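Local coordinates for sensor protein DivL (Caulobacter crescentus, PDB 4Q20) that supports cell division and growth as a membrane-bound sensor protein of the histidine kinase family that phosphorylates the cell-cycle regulator CtrA, at residues A[36-39]-A[40-43]; A[121-124]-A[125-128]; A[100-104]-A[105-109]. One frame throughout, in Å; residues are numbered along the deposited sequence.

Interaction 1. Residues A[36-39]-A[40-43]; sequences AERL and KRDF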
ATOM      1  N   ALA A  36      17.376   1.119  17.516  1.00103.43           N
ATOM      2  CA  ALA A  36      17.065   1.795  16.247  1.00101.87           C
ATOM      3  C   ALA A  36      16.449   0.808  15.237  1.00103.51           C
ATOM      4  O   ALA A  36      15.536   1.181  14.505  1.00101.75           O
ATOM      5  CB  ALA A  36      18.318   2.435  15.667  1.00103.61           C
ATOM      6  N   GLU A  37      16.942  -0.453  15.239  1.00100.58           N
ATOM      7  CA  GLU A  37      16.506  -1.553  14.383  1.00 99.12           C
ATOM      8  C   GLU A  37      15.108  -2.041  14.774  1.00103.19           C
ATOM      9  O   GLU A  37      14.258  -2.202  13.891  1.00101.79           O
ATOM     10  CB  GLU A  37      17.515  -2.718  14.432  1.00101.60           C
ATOM     11  CG  GLU A  37      18.285  -2.912  13.142  1.00115.77           C
ATOM     12  CD  GLU A  37      17.452  -3.397  11.964  1.00151.02           C
ATOM     13  OE1 GLU A  37      16.875  -2.550  11.240  1.00126.85           O
ATOM     14  OE2 GLU A  37      17.386  -4.632  11.766  1.00160.59           O
ATOM     15  N   ARG A  38      14.867  -2.236  16.088  1.00101.53           N
ATOM     16  CA  ARG A  38      13.598  -2.689  16.675  1.00101.37           C
ATOM     17  C   ARG A  38      12.453  -1.716  16.344  1.00102.90           C
ATOM     18  O   ARG A  38      11.377  -2.173  15.980  1.00101.31           O
ATOM     19  CB  ARG A  38      13.748  -2.855  18.204  1.00105.81           C
ATOM     20  CG  ARG A  38      12.576  -3.544  18.891  1.00120.48           C
ATOM     21  CD  ARG A  38      12.339  -2.964  20.277  1.00140.34           C
ATOM     22  NE  ARG A  38      10.940  -3.086  20.699  1.00155.28           N
ATOM     23  CZ  ARG A  38       9.995  -2.176  20.470  1.00172.52           C
ATOM     24  NH1 ARG A  38      10.283  -1.059  19.810  1.00161.28           N
ATOM     25  NH2 ARG A  38       8.754  -2.378  20.894  1.00160.01           N
ATOM     26  N   LEU A  39      12.707  -0.389  16.451  1.00 99.66           N
ATOM     27  CA  LEU A  39      11.792   0.730  16.175  1.00 98.06           C
ATOM     28  C   LEU A  39      11.426   0.858  14.680  1.00 99.81           C
ATOM     29  O   LEU A  39      10.340   1.374  14.352  1.00 98.65           O
ATOM     30  CB  LEU A  39      12.447   2.030  16.639  1.00 99.48           C
ATOM     31  CG  LEU A  39      11.835   2.672  17.855  1.00106.29           C
ATOM     32  CD1 LEU A  39      12.236   1.938  19.155  1.00108.50           C
ATOM     33  CD2 LEU A  39      12.261   4.107  17.937  1.00111.39           C
ATOM     34  N   LYS A  40      12.366   0.445  13.789  1.00 94.49           N
ATOM     35  CA  LYS A  40      12.204   0.456  12.330  1.00 92.05           C
ATOM     36  C   LYS A  40      11.431  -0.808  11.901  1.00 93.81           C
ATOM     37  O   LYS A  40      10.452  -0.703  11.164  1.00 91.14           O
ATOM     38  CB  LYS A  40      13.585   0.533  11.628  1.00 94.45           C
ATOM     39  CG  LYS A  40      13.512   0.631  10.094  1.00 99.09           C
ATOM     40  CD  LYS A  40      14.405  -0.409   9.374  1.00107.31           C
ATOM     41  CE  LYS A  40      13.754  -1.768   9.156  1.00111.34           C
ATOM     42  NZ  LYS A  40      13.321  -1.982   7.742  1.00118.46           N
ATOM     43  N   ARG A  41      11.880  -2.001  12.385  1.00 91.46           N
ATOM     44  CA  ARG A  41      11.260  -3.296  12.104  1.00 90.60           C
ATOM     45  C   ARG A  41       9.782  -3.307  12.500  1.00 94.08           C
ATOM     46  O   ARG A  41       8.955  -3.858  11.764  1.00 92.79           O
ATOM     47  CB  ARG A  41      11.990  -4.437  12.818  1.00 90.82           C
ATOM     48  CG  ARG A  41      13.064  -5.115  11.976  1.00106.33           C
ATOM     49  CD  ARG A  41      13.566  -6.427  12.586  1.00127.58           C
ATOM     50  NE  ARG A  41      14.377  -6.227  13.796  1.00145.45           N
ATOM     51  CZ  ARG A  41      13.938  -6.362  15.050  1.00159.88           C
ATOM     52  NH1 ARG A  41      12.678  -6.708  15.289  1.00144.51           N
ATOM     53  NH2 ARG A  41      14.756  -6.144  16.070  1.00146.73           N
ATOM     54  N   ASP A  42       9.453  -2.697  13.656  1.00 90.17           N
ATOM     55  CA  ASP A  42       8.082  -2.634  14.138  1.00 89.52           C
ATOM     56  C   ASP A  42       7.245  -1.715  13.261  1.00 90.07           C
ATOM     57  O   ASP A  42       6.108  -2.065  12.964  1.00 89.89           O
ATOM     58  CB  ASP A  42       8.024  -2.204  15.612  1.00 93.81           C
ATOM     59  CG  ASP A  42       8.404  -3.298  16.621  1.00115.56           C
ATOM     60  OD1 ASP A  42       8.939  -4.363  16.189  1.00115.49           O
ATOM     61  OD2 ASP A  42       8.187  -3.082  17.847  1.00128.17           O
ATOM     62  N   PHE A  43       7.810  -0.571  12.806  1.00 82.60           N
ATOM     63  CA  PHE A  43       7.101   0.385  11.967  1.00 78.38           C
ATOM     64  C   PHE A  43       6.743  -0.256  10.609  1.00 82.05           C
ATOM     65  O   PHE A  43       5.576  -0.214  10.200  1.00 82.04           O
ATOM     66  CB  PHE A  43       7.924   1.670  11.775  1.00 78.53           C
ATOM     67  CG  PHE A  43       7.264   2.639  10.817  1.00 77.08           C
ATOM     68  CD1 PHE A  43       6.211   3.452  11.239  1.00 77.69           C
ATOM     69  CD2 PHE A  43       7.668   2.713   9.482  1.00 75.05           C
ATOM     70  CE1 PHE A  43       5.582   4.332  10.351  1.00 76.90           C
ATOM     71  CE2 PHE A  43       7.027   3.590   8.588  1.00 76.47           C
ATOM     72  CZ  PHE A  43       6.002   4.408   9.034  1.00 75.00           C
TER

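Interaction 2. Residues A[121-124]-A[125-128]; sequences LNAQ and ERAL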
ATOM      1  N   LEU A 121     -22.934  16.452   7.526  1.00100.20           N
ATOM      2  CA  LEU A 121     -23.697  15.841   6.428  1.00104.20           C
ATOM      3  C   LEU A 121     -22.786  15.305   5.322  1.00108.74           C
ATOM      4  O   LEU A 121     -23.129  14.313   4.673  1.00109.67           O
ATOM      5  CB  LEU A 121     -24.714  16.827   5.833  1.00109.42           C
ATOM      6  CG  LEU A 121     -25.970  17.070   6.670  1.00115.72           C
ATOM      7  CD1 LEU A 121     -26.609  18.407   6.324  1.00119.70           C
ATOM      8  CD2 LEU A 121     -26.969  15.919   6.538  1.00119.84           C
ATOM      9  N   ASN A 122     -21.624  15.949   5.113  1.00104.88           N
ATOM     10  CA  ASN A 122     -20.654  15.518   4.104  1.00104.49           C
ATOM     11  C   ASN A 122     -19.977  14.226   4.558  1.00104.90           C
ATOM     12  O   ASN A 122     -19.762  13.341   3.731  1.00105.87           O
ATOM     13  CB  ASN A 122     -19.645  16.622   3.811  1.00101.45           C
ATOM     14  CG  ASN A 122     -20.274  17.854   3.201  1.00125.48           C
ATOM     15  OD1 ASN A 122     -21.448  17.867   2.836  1.00126.06           O
ATOM     16  ND2 ASN A 122     -19.541  18.952   3.154  1.00119.30           N
ATOM     17  N   ALA A 123     -19.720  14.081   5.876  1.00 97.38           N
ATOM     18  CA  ALA A 123     -19.108  12.863   6.400  1.00 94.56           C
ATOM     19  C   ALA A 123     -20.098  11.687   6.333  1.00101.15           C
ATOM     20  O   ALA A 123     -19.688  10.549   6.085  1.00101.55           O
ATOM     21  CB  ALA A 123     -18.615  13.084   7.819  1.00 90.97           C
ATOM     22  N   GLN A 124     -21.397  11.976   6.492  1.00100.09           N
ATOM     23  CA  GLN A 124     -22.491  10.996   6.424  1.00102.01           C
ATOM     24  C   GLN A 124     -22.681  10.467   4.983  1.00112.00           C
ATOM     25  O   GLN A 124     -22.851   9.255   4.794  1.00113.65           O
ATOM     26  CB  GLN A 124     -23.783  11.628   6.945  1.00104.52           C
ATOM     27  CG  GLN A 124     -24.978  10.679   6.983  1.00115.28           C
ATOM     28  CD  GLN A 124     -26.288  11.415   7.075  1.00118.87           C
ATOM     29  OE1 GLN A 124     -26.544  12.389   6.354  1.00111.80           O
ATOM     30  NE2 GLN A 124     -27.134  10.973   7.986  1.00107.46           N
ATOM     31  N   GLU A 125     -22.641  11.361   3.972  1.00111.53           N
ATOM     32  CA  GLU A 125     -22.827  10.939   2.592  1.00116.27           C
ATOM     33  C   GLU A 125     -21.586  10.205   2.037  1.00119.54           C
ATOM     34  O   GLU A 125     -21.758   9.316   1.186  1.00124.45           O
ATOM     35  CB  GLU A 125     -23.258  12.102   1.677  1.00122.37           C
ATOM     36  CG  GLU A 125     -22.290  13.266   1.531  1.00136.94           C
ATOM     37  CD  GLU A 125     -22.847  14.466   0.786  1.00171.21           C
ATOM     38  OE1 GLU A 125     -23.256  14.304  -0.386  1.00172.68           O
ATOM     39  OE2 GLU A 125     -22.864  15.571   1.374  1.00168.66           O
ATOM     40  N   ARG A 126     -20.357  10.556   2.506  1.00109.32           N
ATOM     41  CA  ARG A 126     -19.131   9.877   2.062  1.00107.59           C
ATOM     42  C   ARG A 126     -19.077   8.442   2.608  1.00111.23           C
ATOM     43  O   ARG A 126     -18.542   7.550   1.948  1.00111.55           O
ATOM     44  CB  ARG A 126     -17.855  10.637   2.483  1.00102.61           C
ATOM     45  CG  ARG A 126     -17.566  11.921   1.695  1.00106.27           C
ATOM     46  CD  ARG A 126     -16.215  12.550   2.049  1.00100.33           C
ATOM     47  NE  ARG A 126     -16.005  12.717   3.490  1.00 94.58           N
ATOM     48  CZ  ARG A 126     -16.203  13.841   4.186  1.00105.44           C
ATOM     49  NH1 ARG A 126     -16.604  14.952   3.573  1.00 82.39           N
ATOM     50  NH2 ARG A 126     -15.980  13.868   5.498  1.00 89.31           N
ATOM     51  N   ALA A 127     -19.644   8.216   3.810  1.00107.19           N
ATOM     52  CA  ALA A 127     -19.626   6.900   4.456  1.00106.01           C
ATOM     53  C   ALA A 127     -20.909   6.075   4.235  1.00113.53           C
ATOM     54  O   ALA A 127     -20.899   4.878   4.522  1.00113.57           O
ATOM     55  CB  ALA A 127     -19.374   7.066   5.938  1.00102.00           C
ATOM     56  N   LEU A 128     -21.991   6.704   3.730  1.00113.08           N
ATOM     57  CA  LEU A 128     -23.294   6.091   3.480  1.00117.73           C
ATOM     58  C   LEU A 128     -23.214   4.708   2.778  1.00125.25           C
ATOM     59  O   LEU A 128     -23.898   3.784   3.222  1.00127.97           O
ATOM     60  CB  LEU A 128     -24.157   7.045   2.640  1.00121.58           C
ATOM     61  CG  LEU A 128     -25.671   6.903   2.780  1.00129.85           C
ATOM     62  CD1 LEU A 128     -26.167   7.535   4.077  1.00127.58           C
ATOM     63  CD2 LEU A 128     -26.373   7.571   1.628  1.00135.90           C
TER

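Interaction 3. Residues A[100-104]-A[105-109]; sequences AQIDA and GEMAL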
ATOM      1  N   ALA A 100       3.618  11.434   9.003  1.00 72.64           N
ATOM      2  CA  ALA A 100       5.035  11.784   8.791  1.00 74.52           C
ATOM      3  C   ALA A 100       5.193  13.309   8.654  1.00 81.05           C
ATOM      4  O   ALA A 100       6.119  13.882   9.235  1.00 84.02           O
ATOM      5  CB  ALA A 100       5.578  11.077   7.558  1.00 74.06           C
ATOM      6  N   GLN A 101       4.248  13.957   7.941  1.00 76.46           N
ATOM      7  CA  GLN A 101       4.164  15.409   7.734  1.00 77.92           C
ATOM      8  C   GLN A 101       3.992  16.149   9.091  1.00 82.52           C
ATOM      9  O   GLN A 101       4.661  17.158   9.338  1.00 84.27           O
ATOM     10  CB  GLN A 101       2.981  15.695   6.798  1.00 77.10           C
ATOM     11  CG  GLN A 101       3.124  16.921   5.902  1.00 94.36           C
ATOM     12  CD  GLN A 101       1.787  17.351   5.331  1.00108.49           C
ATOM     13  OE1 GLN A 101       1.025  16.541   4.791  1.00106.86           O
ATOM     14  NE2 GLN A 101       1.468  18.637   5.440  1.00 91.98           N
ATOM     15  N   ILE A 102       3.120  15.612   9.969  1.00 77.62           N
ATOM     16  CA  ILE A 102       2.840  16.118  11.311  1.00 79.49           C
ATOM     17  C   ILE A 102       4.094  15.940  12.212  1.00 89.54           C
ATOM     18  O   ILE A 102       4.456  16.874  12.945  1.00 94.31           O
ATOM     19  CB  ILE A 102       1.562  15.422  11.898  1.00 80.31           C
ATOM     20  CG1 ILE A 102       0.273  16.077  11.350  1.00 78.47           C
ATOM     21  CG2 ILE A 102       1.538  15.457  13.430  1.00 82.54           C
ATOM     22  CD1 ILE A 102      -1.007  15.176  11.354  1.00 71.33           C
ATOM     23  N   ASP A 103       4.756  14.758  12.140  1.00 85.33           N
ATOM     24  CA  ASP A 103       5.958  14.423  12.923  1.00 87.87           C
ATOM     25  C   ASP A 103       7.161  15.326  12.547  1.00 95.36           C
ATOM     26  O   ASP A 103       7.965  15.682  13.413  1.00 99.00           O
ATOM     27  CB  ASP A 103       6.317  12.932  12.754  1.00 88.02           C
ATOM     28  CG  ASP A 103       5.382  11.939  13.453  1.00 92.36           C
ATOM     29  OD1 ASP A 103       4.582  12.372  14.319  1.00 91.84           O
ATOM     30  OD2 ASP A 103       5.452  10.733  13.138  1.00 98.33           O
ATOM     31  N   ALA A 104       7.251  15.719  11.266  1.00 89.93           N
ATOM     32  CA  ALA A 104       8.280  16.617  10.752  1.00 92.04           C
ATOM     33  C   ALA A 104       7.948  18.094  11.064  1.00100.19           C
ATOM     34  O   ALA A 104       8.799  18.964  10.857  1.00103.74           O
ATOM     35  CB  ALA A 104       8.423  16.423   9.254  1.00 90.57           C
ATOM     36  N   GLY A 105       6.727  18.356  11.555  1.00 95.42           N
ATOM     37  CA  GLY A 105       6.233  19.698  11.858  1.00 96.21           C
ATOM     38  C   GLY A 105       5.954  20.490  10.595  1.00101.39           C
ATOM     39  O   GLY A 105       5.987  21.720  10.616  1.00103.43           O
ATOM     40  N   GLU A 106       5.671  19.774   9.485  1.00 97.31           N
ATOM     41  CA  GLU A 106       5.413  20.321   8.151  1.00 96.83           C
ATOM     42  C   GLU A 106       3.910  20.469   7.842  1.00 97.93           C
ATOM     43  O   GLU A 106       3.557  20.831   6.720  1.00 96.92           O
ATOM     44  CB  GLU A 106       6.067  19.433   7.083  1.00 97.82           C
ATOM     45  CG  GLU A 106       7.589  19.460   7.060  1.00114.88           C
ATOM     46  CD  GLU A 106       8.245  18.378   6.216  1.00141.47           C
ATOM     47  OE1 GLU A 106       7.533  17.466   5.729  1.00140.45           O
ATOM     48  OE2 GLU A 106       9.489  18.425   6.079  1.00137.52           O
ATOM     49  N   MET A 107       3.023  20.200   8.807  1.00 93.33           N
ATOM     50  CA  MET A 107       1.615  20.389   8.515  1.00 90.66           C
ATOM     51  C   MET A 107       1.090  21.618   9.204  1.00 99.15           C
ATOM     52  O   MET A 107       0.951  21.644  10.430  1.00100.20           O
ATOM     53  CB  MET A 107       0.751  19.185   8.862  1.00 89.69           C
ATOM     54  CG  MET A 107      -0.638  19.330   8.297  1.00 90.90           C
ATOM     55  SD  MET A 107      -1.743  17.996   8.694  1.00 92.29           S
ATOM     56  CE  MET A 107      -1.005  16.634   7.737  1.00 86.69           C
ATOM     57  N   ALA A 108       0.805  22.642   8.394  1.00 98.21           N
ATOM     58  CA  ALA A 108       0.231  23.905   8.825  1.00100.68           C
ATOM     59  C   ALA A 108      -1.213  23.948   8.354  1.00104.19           C
ATOM     60  O   ALA A 108      -1.502  23.581   7.205  1.00102.07           O
ATOM     61  CB  ALA A 108       1.030  25.073   8.266  1.00104.26           C
ATOM     62  N   LEU A 109      -2.125  24.323   9.262  1.00101.09           N
ATOM     63  CA  LEU A 109      -3.553  24.384   8.952  1.00101.01           C
ATOM     64  C   LEU A 109      -3.913  25.676   8.208  1.00109.84           C
ATOM     65  O   LEU A 109      -3.308  26.725   8.442  1.00112.41           O
ATOM     66  CB  LEU A 109      -4.433  24.249  10.223  1.00 98.02           C
ATOM     67  CG  LEU A 109      -4.162  23.111  11.212  1.00 98.00           C
ATOM     68  CD1 LEU A 109      -5.068  23.236  12.419  1.00 97.00           C
ATOM     69  CD2 LEU A 109      -4.344  21.738  10.573  1.00 97.26           C
TER

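Interaction 1. Residues A[36-39]-A[40-43]
D42 points back at the preceding turn, where R38 comes round to meet it, the two slanting across one another with the guanidinium and carboxylate planes 62° apart. The oxygen D42 OD2 comes over one face of the R38 guanidinium, displaced toward its rim, and lies 3.2 Å from R38 NH2. No N-H is aimed at it, so this salt bridge is held by charge alone. D42 sends its CG back beside the backbone N (chi1 -76°), which turns the carboxylate toward R38.

E37 and R41 form a second, longer ion pair. Their side chains meet at about a right angle, with E37 OE2 4.0 Å from R41 NE and the two charged planes 80° apart. The R41 guanidinium lays a face over the backbone of R38, its NH2 3.7 Å from R38 CA. Both pairs are i to i+4 bridges on helix 26-66, the long helix of the HisKA-type dimerisation region; farther along it lies Y49, a site of autophosphorylation that carries no phosphate here. The dimer partner covers part of this surface: A36 packs on A32, and K40 on A104, of the second subunit, while the F43 ring makes a cation-pi contact with K40 of that subunit.

K40 and E37 run side by side in the same direction. The aliphatic K40 CD touches E37 OE1 at 3.8 Å, but the bent lysine chain leaves NZ 5.0 Å from E37 OE1. Beneath the side chains, R41 N donates to E37 O at 2.8 Å and D42 N to R38 O at 3.1 Å.

Interaction 2. Residues A[121-124]-A[125-128]
E125 N to L121 O and R126 N to N122 O, each 3.1 Å, are successive i to i+4 hydrogen bonds along helix 116-133. A127 N continues the ladder to A123 O, and L128 N makes a weaker, bent bond to Q124 O. This helix belongs to the alpha/beta sandwich of the GHKL-type ATP-binding domain, where A123 and A127 face helix 153-170 and Q124 and A127 reach strand 137-141.

R126 folds back over the preceding turn. Its CG sits beside the backbone N (chi1 -74°) and the chain bends at chi3, bringing one face of the guanidinium over N122 O and A123 CA, both displaced toward the rim of the group. NH1 approaches N122 CB at 3.5 Å, while NH2 forms a salt bridge with D161 on helix 153-170, which helps to fix the rotation of the group. Q124 instead reaches out from the helix, its chain extended beyond CG, and its NE2 donates to L138 O on strand 137-141. E125 takes the crowded position (chi1 62°), with CG against the oxygens of two successive carbonyls, 3.4 Å from both L121 O and N122 O. Over the guanidinium face, A123 CA lies 3.4 Å from R126 NH2.

Interaction 3. Residues A[100-104]-A[105-109]
A positive phi of 71° at G105 turns the chain back on the last helical turn and carries E106 N to Q101 O, a 2.8 Å hydrogen bond with the donor nearly in line with C=O but the N-H somewhat bent. G105 N bonds I102 O at 3.0 Å, approaching from above the carbonyl plane.

Q101, extended beyond CG, sends NE2 to E106 O, 3.3 Å away along a nearly straight N-H direction (175°). The acceptor lies in the plane of the amide, although NE2 itself stands above the E106 carbonyl plane. M107 has CG on the far side from its backbone N (chi1 -169°), and its chain crosses the Q101 side chain at about a right angle, the methyl CE 3.6 Å from Q101 OE1. M107 SD meets I102 CG1 at 3.8 Å. I102 and M107 both continue onto L229 of helix 222-232, a hydrophobic cluster shared with the ATP-binding domain. A104 CB touches the carboxylate carbon E106 CD at 3.6 Å. D103 OD1 forms a salt bridge with R210. The two backbone bonds and the positive-phi glycine define a Schellman motif, which ends helix 73-103 and leads the chain toward strand 112-115.

In the fold
Along the chain, interaction 1 comes first, then interaction 3, then interaction 2. Interaction 1 lies on helix 26-66 and interaction 3 at the end of helix 73-103, the two consecutive helices of the dimerisation region; their centres are about 21 Å apart and their nearest atoms about 7 Å. In one direction the dimer joins them: K40 and R41 pack on A104 and E106 of the second subunit, whereas residues 100-109 of this chain are not touched by that subunit. Interaction 2, on helix 116-133 of the ATP-binding domain, is centred about 27 Å from interaction 3 and 37 Å from interaction 1. Interaction 3 thus marks the passage from helical dimer to ATP-binding domain.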